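Local coordinates for Ras-related protein Rab-7L1 (Homo sapiens, PDB 6HH2) that binds and hydrolyses GTP as a small Rab GTPase that acts in vesicle trafficking, maintains the endosome-trans-Golgi network and recruits the kinase LRRK2 to the Golgi, at residues Arg7-Lys12 / Asp56-Arg61; Tyr30-Phe35 / Leu49-Trp54; Gln63-Ala68 / Arg78-Asp83. The protein carries 4 engineered substitutions. One frame throughout, in Å; residues are numbered along the deposited sequence.

Contact 1 of 3, residues Arg7-Lys12 / Asp56-Arg61; sequences RDHLFK and DYEIVR
Asp8, His9 and Leu10 pair in parallel with Ile59, Val60 and Arg61 where two neighbouring strands of the central sheet begin, strands 8-17 and 58-66 of the small-GTPase G domain, a P-loop NTPase fold. The segments approach to 4.7 Å between axes, their directions only 12° apart. Odd-numbered residues carry the ladder: Ile59 N gives to Arg7 O, His9 N to Ile59 O, Arg61 N to His9 O and Phe11 N to Arg61 O, so each strand alternately gives and takes. One further bond, Arg7 N to Tyr57 O at 2.7 Å, extends the pairing into the turn.

The two faces differ. On that of His9 and Val60, CG of His9 stands beside its own backbone N (chi1 -56°), and the ring reaches diagonally across to Glu58, two residues before its bridge partner Val60, where NE2 donates to OE2 over 2.8 Å. Ring and carboxylate are steeply turned against each other, and OE2 is met on its anti side but well out of the carboxylate plane; the other oxygen, OE1, is held by Ser55 OG. Farther on, Phe11 presents its ring edge to Val60, CD2 lying 4.0 Å from CG1, and Met177 of helix 165-178 packs on His9, Phe11 and Val60 alike.

The opposite face, with Asp8, Ile59, Leu10 and Arg61, mixes charged and apolar groups. A bend at chi3 of Arg61 turns the guanidinium toward Asp8, and NH1 meets OD2 in a salt bridge of 3.1 Å that is almost straight (177°), in the guanidinium plane but above that of the carboxylate. Leu10 CD1 lies 3.7 Å from the aliphatic CG of Arg61, while Ile59 CG1 runs beside Asp8 OD1 at 3.4 Å. Outermost, the poorly ordered guanidinium of Arg7 turns its face to the edge of the Tyr57 ring, CZ 3.6 Å from CE2.

Contact 2 of 3, residues Tyr30-Phe35 / Leu49-Trp54; sequences YSQDSF and LKVLQW
Where helix 23-30 ends at Tyr30 and Ser31, the chain comes close to the start of segment 49-54 at one point, with the CA atoms of Ser31 and Lys50 4.8 Å apart. A single backbone bond joins the two, Gln32 N to Leu49 O at 2.8 Å.

Lys50 supplies most of the side-chain contact. Its chain passes at about a right angle across the Tyr30 ring, CD lying 3.3 Å from CE2, and CE sits over the same face in a CH-pi contact. A turn at the last torsion (chi4 61°) then folds the ammonium back, and NZ gives a 2.7 Å hydrogen bond to Tyr30 O. From there NZ also stands over the ring, 4.2 Å from its centroid and 10° off the normal, a cation-pi contact. One charged group thus serves both a carbonyl at the C-terminal end of the helix, which probably welcomes positive charge, and the aromatic face beside it.

Beyond the helix, Ser31 OG accepts from Asp33 N at 3.1 Å, an ST turn, and is also bonded to Val27 O. Gln32 runs beside Val51, its NE2 bonded to Ser36 O, while Asp33 forms a salt bridge with Lys40 and a hydrogen bond with Tyr39 OH. The arrangement belongs to the Ras-like G domain, where the loop after the first helix leads through switch I, here including the GTP-binding residues Ser36 to Tyr39, to the second strand.

Contact 3 of 3, residues Gln63-Ala68 / Arg78-Asp83; sequences QLWDIA and RLYYRD
The end of strand 58-66 and the short helix 78-81 keep their backbones apart, the nearest CA atoms, those of Ile67 and Tyr80, being 7.2 Å from each other, and the Tyr80 side chain spans the gap. Its CG lies anti to the backbone N (chi1 178°), which carries the ring across to the strand, where OH donates to Trp65 O at 2.8 Å from well above the carbonyl plane. Val15 O is a second, weak partner of that hydroxyl.

Ile67 crosses the ring at about a right angle. Its CB comes to 3.7 Å from CZ of Tyr80 and makes an off-centre CH-pi contact, 4.1 Å from the ring centroid. Trp65 runs past Tyr80 in the opposite direction, CB 3.8 Å from CE1, and brings its CZ3 to 3.7 Å from Leu79 O. With Phe47 against the indole, Trp65 and Tyr80 probably correspond to the hydrophobic triad of Rab proteins, which joins the interswitch strands to switch II.

Within the strand, NE1 helps fix the rotation of the indole by donating to Gln63 OE1 at 3.0 Å, almost straight (169°) and in the ring plane; Lys12 adds a cation-pi contact. Asp66 opens the DxxG motif of GTPases: the nearest atom of its side chain is about 4 Å from the bound magnesium ion, OD2 is bonded to Thr24 OG1, and OD1 accepts from Ala68 N in an Asx turn.

In the fold
From the N terminus, strand 8-17 opens contact 1, which closes only when the chain returns as strand 58-66, 43 residues intervening. Nested inside that loop, contact 2 joins the end of helix 23-30 to the outermost strand, 48-55, across 13 residues. Contact 3 follows in series, tying the far end of strand 58-66 to helix 78-81 across nine residues. The sheet ties contacts 1 and 2 through the hydrogen bond Val60 N to Leu52 O, while Leu64 packs against Tyr30 and Ser31 at the helix end, between contacts 2 and 3. Lys12, at the end of segment 7-12, reaches contact 3, its NZ bonded to the carbonyls of Tyr80 and Arg82.

Contact 1 of 3, residues Arg7-Lys12 / Asp56-Arg61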
loop_
_atom_site.group_PDB
_atom_site.type_symbol
_atom_site.label_atom_id
_atom_site.label_comp_id
_atom_site.label_asym_id
_atom_site.label_seq_id
_atom_site.Cartn_x
_atom_site.Cartn_y
_atom_site.Cartn_z
ATOM N N ARG A 7 -11.150 -19.019 11.583
ATOM C CA ARG A 7 -11.422 -17.606 11.620
ATOM C C ARG A 7 -10.785 -16.966 10.418
ATOM O O ARG A 7 -9.738 -17.354 10.018
ATOM C CB ARG A 7 -10.851 -16.964 12.889
ATOM C CG ARG A 7 -11.859 -16.343 13.820
ATOM C CD ARG A 7 -11.385 -16.254 15.283
ATOM N NE ARG A 7 -11.923 -17.326 16.145
ATOM C CZ ARG A 7 -11.559 -17.568 17.415
ATOM N NH1 ARG A 7 -10.647 -16.832 18.028
ATOM N NH2 ARG A 7 -12.108 -18.573 18.077
ATOM N N ASP A 8 -11.465 -16.013 9.833
ATOM C CA ASP A 8 -10.906 -15.276 8.715
ATOM C C ASP A 8 -10.723 -13.827 9.145
ATOM O O ASP A 8 -11.612 -13.238 9.771
ATOM C CB ASP A 8 -11.826 -15.341 7.492
ATOM C CG ASP A 8 -11.948 -16.749 6.901
ATOM O OD1 ASP A 8 -11.575 -17.740 7.579
ATOM O OD2 ASP A 8 -12.433 -16.853 5.745
ATOM N N HIS A 9 -9.562 -13.282 8.864
ATOM C CA HIS A 9 -9.259 -11.879 9.108
ATOM C C HIS A 9 -9.157 -11.225 7.749
ATOM O O HIS A 9 -8.228 -11.514 7.004
ATOM C CB HIS A 9 -7.921 -11.736 9.841
ATOM C CG HIS A 9 -7.869 -12.503 11.139
ATOM N ND1 HIS A 9 -8.289 -11.955 12.330
ATOM C CD2 HIS A 9 -7.474 -13.770 11.426
ATOM C CE1 HIS A 9 -8.159 -12.848 13.299
ATOM N NE2 HIS A 9 -7.688 -13.969 12.774
ATOM N N LEU A 10 -10.081 -10.319 7.439
ATOM C CA LEU A 10 -10.138 -9.683 6.133
ATOM C C LEU A 10 -9.661 -8.246 6.259
ATOM O O LEU A 10 -10.174 -7.489 7.105
ATOM C CB LEU A 10 -11.582 -9.703 5.630
ATOM C CG LEU A 10 -11.799 -8.956 4.320
ATOM C CD1 LEU A 10 -11.090 -9.600 3.110
ATOM C CD2 LEU A 10 -13.307 -8.884 4.075
ATOM N N PHE A 11 -8.671 -7.871 5.436
ATOM C CA PHE A 11 -8.107 -6.524 5.441
ATOM C C PHE A 11 -8.142 -5.927 4.040
ATOM O O PHE A 11 -7.596 -6.508 3.103
ATOM C CB PHE A 11 -6.656 -6.505 5.967
ATOM C CG PHE A 11 -6.520 -7.034 7.367
ATOM C CD1 PHE A 11 -7.172 -6.415 8.447
ATOM C CD2 PHE A 11 -5.777 -8.187 7.587
ATOM C CE1 PHE A 11 -7.000 -6.924 9.740
ATOM C CE2 PHE A 11 -5.630 -8.686 8.889
ATOM C CZ PHE A 11 -6.275 -8.064 9.933
ATOM N N LYS A 12 -8.716 -4.737 3.913
ATOM C CA LYS A 12 -8.688 -3.978 2.660
ATOM C C LYS A 12 -7.518 -3.015 2.727
ATOM O O LYS A 12 -7.409 -2.208 3.669
ATOM C CB LYS A 12 -10.029 -3.242 2.521
ATOM C CG LYS A 12 -10.046 -2.143 1.428
ATOM C CD LYS A 12 -11.458 -1.651 1.156
ATOM C CE LYS A 12 -11.335 -0.528 0.089
ATOM N NZ LYS A 12 -12.711 -0.011 -0.258
ATOM N N ASP A 56 -3.130 -22.552 12.734
ATOM C CA ASP A 56 -3.865 -23.757 12.368
ATOM C C ASP A 56 -5.358 -23.512 12.123
ATOM O O ASP A 56 -5.976 -24.280 11.377
ATOM C CB ASP A 56 -3.620 -24.944 13.324
ATOM C CG ASP A 56 -3.936 -24.631 14.764
ATOM O OD1 ASP A 56 -4.307 -23.489 15.072
ATOM O OD2 ASP A 56 -3.802 -25.564 15.600
ATOM N N TYR A 57 -5.958 -22.446 12.673
ATOM C CA TYR A 57 -7.396 -22.271 12.492
ATOM C C TYR A 57 -7.776 -20.919 11.907
ATOM O O TYR A 57 -8.975 -20.629 11.799
ATOM C CB TYR A 57 -8.186 -22.529 13.792
ATOM C CG TYR A 57 -8.049 -21.380 14.757
ATOM C CD1 TYR A 57 -6.856 -21.179 15.446
ATOM C CD2 TYR A 57 -9.088 -20.462 14.951
ATOM C CE1 TYR A 57 -6.699 -20.119 16.308
ATOM C CE2 TYR A 57 -8.937 -19.389 15.824
ATOM C CZ TYR A 57 -7.730 -19.230 16.499
ATOM O OH TYR A 57 -7.518 -18.177 17.363
ATOM N N GLU A 58 -6.800 -20.099 11.511
ATOM C CA GLU A 58 -7.072 -18.755 11.014
ATOM C C GLU A 58 -6.402 -18.518 9.673
ATOM O O GLU A 58 -5.252 -18.911 9.464
ATOM C CB GLU A 58 -6.454 -17.699 11.911
ATOM C CG GLU A 58 -6.935 -17.781 13.363
ATOM C CD GLU A 58 -6.060 -16.920 14.246
ATOM O OE1 GLU A 58 -4.957 -17.355 14.661
ATOM O OE2 GLU A 58 -6.435 -15.771 14.478
ATOM N N ILE A 59 -7.090 -17.792 8.800
ATOM C CA ILE A 59 -6.442 -17.275 7.611
ATOM C C ILE A 59 -6.540 -15.747 7.634
ATOM O O ILE A 59 -7.382 -15.157 8.329
ATOM C CB ILE A 59 -7.050 -17.849 6.321
ATOM C CG1 ILE A 59 -8.521 -17.481 6.225
ATOM C CG2 ILE A 59 -6.823 -19.375 6.201
ATOM C CD1 ILE A 59 -9.056 -17.601 4.803
ATOM N N VAL A 60 -5.633 -15.110 6.894
ATOM C CA VAL A 60 -5.648 -13.672 6.599
ATOM C C VAL A 60 -5.933 -13.514 5.117
ATOM O O VAL A 60 -5.290 -14.168 4.285
ATOM C CB VAL A 60 -4.283 -13.051 6.923
ATOM C CG1 VAL A 60 -4.182 -11.639 6.323
ATOM C CG2 VAL A 60 -4.087 -13.007 8.455
ATOM N N ARG A 61 -6.908 -12.677 4.788
ATOM C CA ARG A 61 -7.287 -12.420 3.401
ATOM C C ARG A 61 -7.085 -10.926 3.158
ATOM O O ARG A 61 -7.613 -10.093 3.914
ATOM C CB ARG A 61 -8.742 -12.834 3.176
ATOM C CG ARG A 61 -9.285 -12.501 1.790
ATOM C CD ARG A 61 -10.708 -13.060 1.560
ATOM N NE ARG A 61 -10.684 -14.513 1.434
ATOM C CZ ARG A 61 -11.088 -15.367 2.371
ATOM N NH1 ARG A 61 -11.580 -14.923 3.521
ATOM N NH2 ARG A 61 -11.019 -16.674 2.141
#

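Contact 2 of 3, residues Tyr30-Phe35 / Leu49-Trp54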
loop_
_atom_site.group_PDB
_atom_site.type_symbol
_atom_site.label_atom_id
_atom_site.label_comp_id
_atom_site.label_asym_id
_atom_site.label_seq_id
_atom_site.Cartn_x
_atom_site.Cartn_y
_atom_site.Cartn_z
ATOM N N TYR A 30 2.444 -9.194 -5.701
ATOM C CA TYR A 30 2.105 -9.593 -4.330
ATOM C C TYR A 30 0.741 -10.282 -4.190
ATOM O O TYR A 30 0.549 -11.088 -3.255
ATOM C CB TYR A 30 2.169 -8.369 -3.405
ATOM C CG TYR A 30 2.125 -8.797 -1.976
ATOM C CD1 TYR A 30 3.241 -9.414 -1.391
ATOM C CD2 TYR A 30 0.985 -8.616 -1.204
ATOM C CE1 TYR A 30 3.186 -9.886 -0.063
ATOM C CE2 TYR A 30 0.924 -9.064 0.114
ATOM C CZ TYR A 30 2.040 -9.675 0.668
ATOM O OH TYR A 30 2.009 -10.150 1.950
ATOM N N SER A 31 -0.189 -10.060 -5.110
ATOM C CA SER A 31 -1.470 -10.760 -5.046
ATOM C C SER A 31 -1.275 -12.216 -5.438
ATOM O O SER A 31 -0.180 -12.654 -5.796
ATOM C CB SER A 31 -2.469 -10.115 -6.008
ATOM O OG SER A 31 -2.105 -10.446 -7.353
ATOM N N GLN A 32 -2.352 -12.999 -5.378
ATOM C CA GLN A 32 -2.219 -14.386 -5.835
ATOM C C GLN A 32 -2.381 -14.565 -7.322
ATOM O O GLN A 32 -2.387 -15.717 -7.780
ATOM C CB GLN A 32 -3.286 -15.251 -5.146
ATOM C CG GLN A 32 -4.731 -15.027 -5.652
ATOM C CD GLN A 32 -5.660 -16.139 -5.100
ATOM O OE1 GLN A 32 -5.833 -16.257 -3.872
ATOM N NE2 GLN A 32 -6.220 -16.960 -5.991
ATOM N N ASP A 33 -2.460 -13.484 -8.087
ATOM C CA ASP A 33 -2.891 -13.601 -9.483
ATOM C C ASP A 33 -1.902 -14.358 -10.355
ATOM O O ASP A 33 -2.314 -14.985 -11.352
ATOM C CB ASP A 33 -3.184 -12.201 -10.043
ATOM C CG ASP A 33 -4.451 -11.619 -9.467
ATOM O OD1 ASP A 33 -5.099 -12.315 -8.643
ATOM O OD2 ASP A 33 -4.794 -10.469 -9.831
ATOM N N SER A 34 -0.595 -14.384 -9.974
ATOM C CA SER A 34 0.308 -15.207 -10.785
ATOM C C SER A 34 0.207 -16.703 -10.460
ATOM O O SER A 34 0.836 -17.527 -11.146
ATOM C CB SER A 34 1.749 -14.729 -10.603
ATOM O OG SER A 34 2.183 -14.885 -9.270
ATOM N N PHE A 35 -0.588 -17.065 -9.447
ATOM C CA PHE A 35 -0.839 -18.455 -9.090
ATOM C C PHE A 35 -2.192 -18.973 -9.568
ATOM O O PHE A 35 -2.263 -20.094 -10.058
ATOM C CB PHE A 35 -0.733 -18.644 -7.563
ATOM C CG PHE A 35 0.594 -18.186 -7.001
ATOM C CD1 PHE A 35 1.759 -18.828 -7.332
ATOM C CD2 PHE A 35 0.631 -17.055 -6.186
ATOM C CE1 PHE A 35 2.988 -18.374 -6.790
ATOM C CE2 PHE A 35 1.894 -16.601 -5.658
ATOM C CZ PHE A 35 3.027 -17.253 -6.003
ATOM N N LEU A 49 -6.829 -10.363 -4.685
ATOM C CA LEU A 49 -6.747 -11.023 -3.387
ATOM C C LEU A 49 -5.362 -11.617 -3.138
ATOM O O LEU A 49 -4.646 -12.037 -4.059
ATOM C CB LEU A 49 -7.708 -12.193 -3.397
ATOM C CG LEU A 49 -8.999 -12.175 -2.560
ATOM C CD1 LEU A 49 -9.463 -10.881 -1.969
ATOM C CD2 LEU A 49 -10.106 -13.003 -3.183
ATOM N N LYS A 50 -5.014 -11.716 -1.855
ATOM C CA LYS A 50 -3.943 -12.599 -1.388
ATOM C C LYS A 50 -4.463 -13.305 -0.150
ATOM O O LYS A 50 -5.085 -12.676 0.713
ATOM C CB LYS A 50 -2.668 -11.854 -1.067
ATOM C CG LYS A 50 -1.468 -12.845 -0.830
ATOM C CD LYS A 50 -0.365 -12.027 -0.307
ATOM C CE LYS A 50 0.943 -12.828 -0.325
ATOM N NZ LYS A 50 1.298 -13.239 -1.739
ATOM N N VAL A 51 -4.228 -14.613 -0.040
ATOM C CA VAL A 51 -4.748 -15.353 1.096
ATOM C C VAL A 51 -3.574 -16.091 1.728
ATOM O O VAL A 51 -2.794 -16.731 1.022
ATOM C CB VAL A 51 -5.836 -16.356 0.694
ATOM C CG1 VAL A 51 -6.462 -17.023 1.928
ATOM C CG2 VAL A 51 -6.929 -15.661 -0.149
ATOM N N LEU A 52 -3.443 -16.014 3.046
ATOM C CA LEU A 52 -2.325 -16.614 3.763
ATOM C C LEU A 52 -2.870 -17.381 4.952
ATOM O O LEU A 52 -3.721 -16.871 5.695
ATOM C CB LEU A 52 -1.370 -15.520 4.307
ATOM C CG LEU A 52 -0.631 -14.716 3.239
ATOM C CD1 LEU A 52 0.009 -13.498 3.882
ATOM C CD2 LEU A 52 0.414 -15.622 2.558
ATOM N N GLN A 53 -2.348 -18.582 5.180
ATOM C CA GLN A 53 -2.606 -19.229 6.458
ATOM C C GLN A 53 -1.914 -18.413 7.530
ATOM O O GLN A 53 -0.760 -17.994 7.362
ATOM C CB GLN A 53 -2.064 -20.672 6.476
ATOM C CG GLN A 53 -2.683 -21.527 7.634
ATOM C CD GLN A 53 -4.088 -21.916 7.302
ATOM O OE1 GLN A 53 -4.417 -22.093 6.124
ATOM N NE2 GLN A 53 -4.942 -22.052 8.320
ATOM N N TRP A 54 -2.622 -18.165 8.632
ATOM C CA TRP A 54 -2.050 -17.427 9.757
ATOM C C TRP A 54 -1.732 -18.334 10.931
ATOM O O TRP A 54 -0.692 -18.187 11.558
ATOM C CB TRP A 54 -3.024 -16.319 10.212
ATOM C CG TRP A 54 -2.429 -15.423 11.285
ATOM C CD1 TRP A 54 -2.780 -15.354 12.624
ATOM C CD2 TRP A 54 -1.378 -14.490 11.097
ATOM N NE1 TRP A 54 -1.991 -14.421 13.254
ATOM C CE2 TRP A 54 -1.139 -13.869 12.334
ATOM C CE3 TRP A 54 -0.633 -14.103 9.993
ATOM C CZ2 TRP A 54 -0.152 -12.890 12.485
ATOM C CZ3 TRP A 54 0.340 -13.127 10.149
ATOM C CH2 TRP A 54 0.555 -12.534 11.372
#

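Contact 3 of 3, residues Gln63-Ala68 / Arg78-Asp83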
loop_
_atom_site.group_PDB
_atom_site.type_symbol
_atom_site.label_atom_id
_atom_site.label_comp_id
_atom_site.label_asym_id
_atom_site.label_seq_id
_atom_site.Cartn_x
_atom_site.Cartn_y
_atom_site.Cartn_z
ATOM N N GLN A 63 -7.492 -7.758 0.487
ATOM C CA GLN A 63 -7.949 -7.118 -0.750
ATOM C C GLN A 63 -6.984 -5.993 -1.064
ATOM O O GLN A 63 -6.824 -5.051 -0.267
ATOM C CB GLN A 63 -9.347 -6.527 -0.575
ATOM C CG GLN A 63 -10.418 -7.540 -0.243
ATOM C CD GLN A 63 -11.788 -6.901 -0.107
ATOM O OE1 GLN A 63 -11.889 -5.658 -0.135
ATOM N NE2 GLN A 63 -12.829 -7.705 0.049
ATOM N N LEU A 64 -6.309 -6.089 -2.194
ATOM C CA LEU A 64 -5.349 -5.081 -2.613
ATOM C C LEU A 64 -6.049 -4.164 -3.639
ATOM O O LEU A 64 -6.365 -4.587 -4.758
ATOM C CB LEU A 64 -4.128 -5.750 -3.248
ATOM C CG LEU A 64 -3.415 -6.723 -2.305
ATOM C CD1 LEU A 64 -2.466 -7.618 -3.117
ATOM C CD2 LEU A 64 -2.683 -5.898 -1.205
ATOM N N TRP A 65 -6.282 -2.897 -3.254
ATOM C CA TRP A 65 -7.072 -1.960 -4.058
ATOM C C TRP A 65 -6.114 -0.969 -4.712
ATOM O O TRP A 65 -5.537 -0.130 -4.036
ATOM C CB TRP A 65 -8.076 -1.227 -3.174
ATOM C CG TRP A 65 -9.271 -2.008 -2.802
ATOM C CD1 TRP A 65 -9.316 -3.139 -1.968
ATOM C CD2 TRP A 65 -10.596 -1.741 -3.200
ATOM N NE1 TRP A 65 -10.630 -3.547 -1.819
ATOM C CE2 TRP A 65 -11.438 -2.718 -2.573
ATOM C CE3 TRP A 65 -11.173 -0.740 -3.989
ATOM C CZ2 TRP A 65 -12.822 -2.743 -2.756
ATOM C CZ3 TRP A 65 -12.555 -0.752 -4.163
ATOM C CH2 TRP A 65 -13.374 -1.754 -3.544
ATOM N N ASP A 66 -5.952 -1.050 -6.035
ATOM C CA ASP A 66 -5.073 -0.118 -6.775
ATOM C C ASP A 66 -5.905 1.095 -7.220
ATOM O O ASP A 66 -6.925 0.947 -7.909
ATOM C CB ASP A 66 -4.590 -0.916 -7.994
ATOM C CG ASP A 66 -3.632 -0.196 -8.914
ATOM O OD1 ASP A 66 -3.428 1.019 -8.864
ATOM O OD2 ASP A 66 -3.099 -0.956 -9.760
ATOM N N ILE A 67 -5.469 2.310 -6.833
ATOM C CA ILE A 67 -6.260 3.496 -7.179
ATOM C C ILE A 67 -6.348 3.702 -8.684
ATOM O O ILE A 67 -7.284 4.361 -9.159
ATOM C CB ILE A 67 -5.751 4.744 -6.427
ATOM C CG1 ILE A 67 -6.669 5.947 -6.664
ATOM C CG2 ILE A 67 -4.319 5.083 -6.804
ATOM C CD1 ILE A 67 -6.696 6.831 -5.482
ATOM N N ALA A 68 -5.390 3.162 -9.443
ATOM C CA ALA A 68 -5.524 2.959 -10.903
ATOM C C ALA A 68 -6.040 4.167 -11.662
ATOM O O ALA A 68 -5.376 5.209 -11.677
ATOM C CB ALA A 68 -6.299 1.678 -11.169
ATOM N N ARG A 78 -14.840 7.769 -2.392
ATOM C CA ARG A 78 -15.440 7.005 -1.283
ATOM C C ARG A 78 -15.531 5.508 -1.552
ATOM O O ARG A 78 -15.202 4.710 -0.670
ATOM C CB ARG A 78 -16.785 7.573 -0.895
ATOM C CG ARG A 78 -17.425 6.841 0.292
ATOM C CD ARG A 78 -18.688 7.550 0.723
ATOM N NE ARG A 78 -18.425 8.946 1.075
ATOM C CZ ARG A 78 -18.731 9.982 0.287
ATOM N NH1 ARG A 78 -19.336 9.786 -0.902
ATOM N NH2 ARG A 78 -18.450 11.231 0.687
ATOM N N LEU A 79 -15.992 5.068 -2.729
ATOM C CA LEU A 79 -16.035 3.615 -2.960
ATOM C C LEU A 79 -14.637 2.999 -2.862
ATOM O O LEU A 79 -14.463 1.874 -2.364
ATOM C CB LEU A 79 -16.659 3.315 -4.326
ATOM C CG LEU A 79 -18.140 3.600 -4.413
ATOM C CD1 LEU A 79 -18.659 3.207 -5.828
ATOM C CD2 LEU A 79 -18.890 2.817 -3.324
ATOM N N TYR A 80 -13.609 3.726 -3.312
ATOM C CA TYR A 80 -12.248 3.241 -3.205
ATOM C C TYR A 80 -11.789 3.146 -1.747
ATOM O O TYR A 80 -11.264 2.100 -1.324
ATOM C CB TYR A 80 -11.338 4.175 -4.028
ATOM C CG TYR A 80 -9.912 3.738 -3.912
ATOM C CD1 TYR A 80 -9.399 2.679 -4.664
ATOM C CD2 TYR A 80 -9.048 4.382 -3.004
ATOM C CE1 TYR A 80 -8.086 2.270 -4.536
ATOM C CE2 TYR A 80 -7.745 3.983 -2.846
ATOM C CZ TYR A 80 -7.257 2.934 -3.630
ATOM O OH TYR A 80 -5.959 2.563 -3.449
ATOM N N TYR A 81 -11.893 4.252 -0.973
ATOM C CA TYR A 81 -11.212 4.219 0.339
ATOM C C TYR A 81 -12.041 3.571 1.443
ATOM O O TYR A 81 -11.458 3.165 2.455
ATOM C CB TYR A 81 -10.744 5.641 0.785
ATOM C CG TYR A 81 -11.837 6.666 1.064
ATOM C CD1 TYR A 81 -12.713 6.546 2.150
ATOM C CD2 TYR A 81 -12.041 7.760 0.199
ATOM C CE1 TYR A 81 -13.734 7.470 2.378
ATOM C CE2 TYR A 81 -13.007 8.693 0.457
ATOM C CZ TYR A 81 -13.907 8.560 1.514
ATOM O OH TYR A 81 -14.906 9.468 1.758
ATOM N N ARG A 82 -13.346 3.402 1.292
ATOM C CA ARG A 82 -14.193 3.067 2.431
ATOM C C ARG A 82 -13.778 1.730 3.031
ATOM O O ARG A 82 -13.410 0.787 2.327
ATOM C CB ARG A 82 -15.677 3.055 2.046
ATOM C CG ARG A 82 -16.070 2.031 0.994
ATOM C CD ARG A 82 -17.598 2.149 0.712
ATOM N NE ARG A 82 -18.033 1.048 -0.140
ATOM C CZ ARG A 82 -19.302 0.822 -0.467
ATOM N NH1 ARG A 82 -20.256 1.603 0.009
ATOM N NH2 ARG A 82 -19.589 -0.209 -1.266
ATOM N N ASP A 83 -13.748 1.704 4.368
ATOM C CA ASP A 83 -13.535 0.477 5.155
ATOM C C ASP A 83 -12.122 -0.090 5.050
ATOM O O ASP A 83 -11.891 -1.253 5.391
ATOM C CB ASP A 83 -14.577 -0.594 4.815
ATOM C CG ASP A 83 -15.993 -0.096 4.994
ATOM O OD1 ASP A 83 -16.295 0.419 6.090
ATOM O OD2 ASP A 83 -16.809 -0.165 4.030
#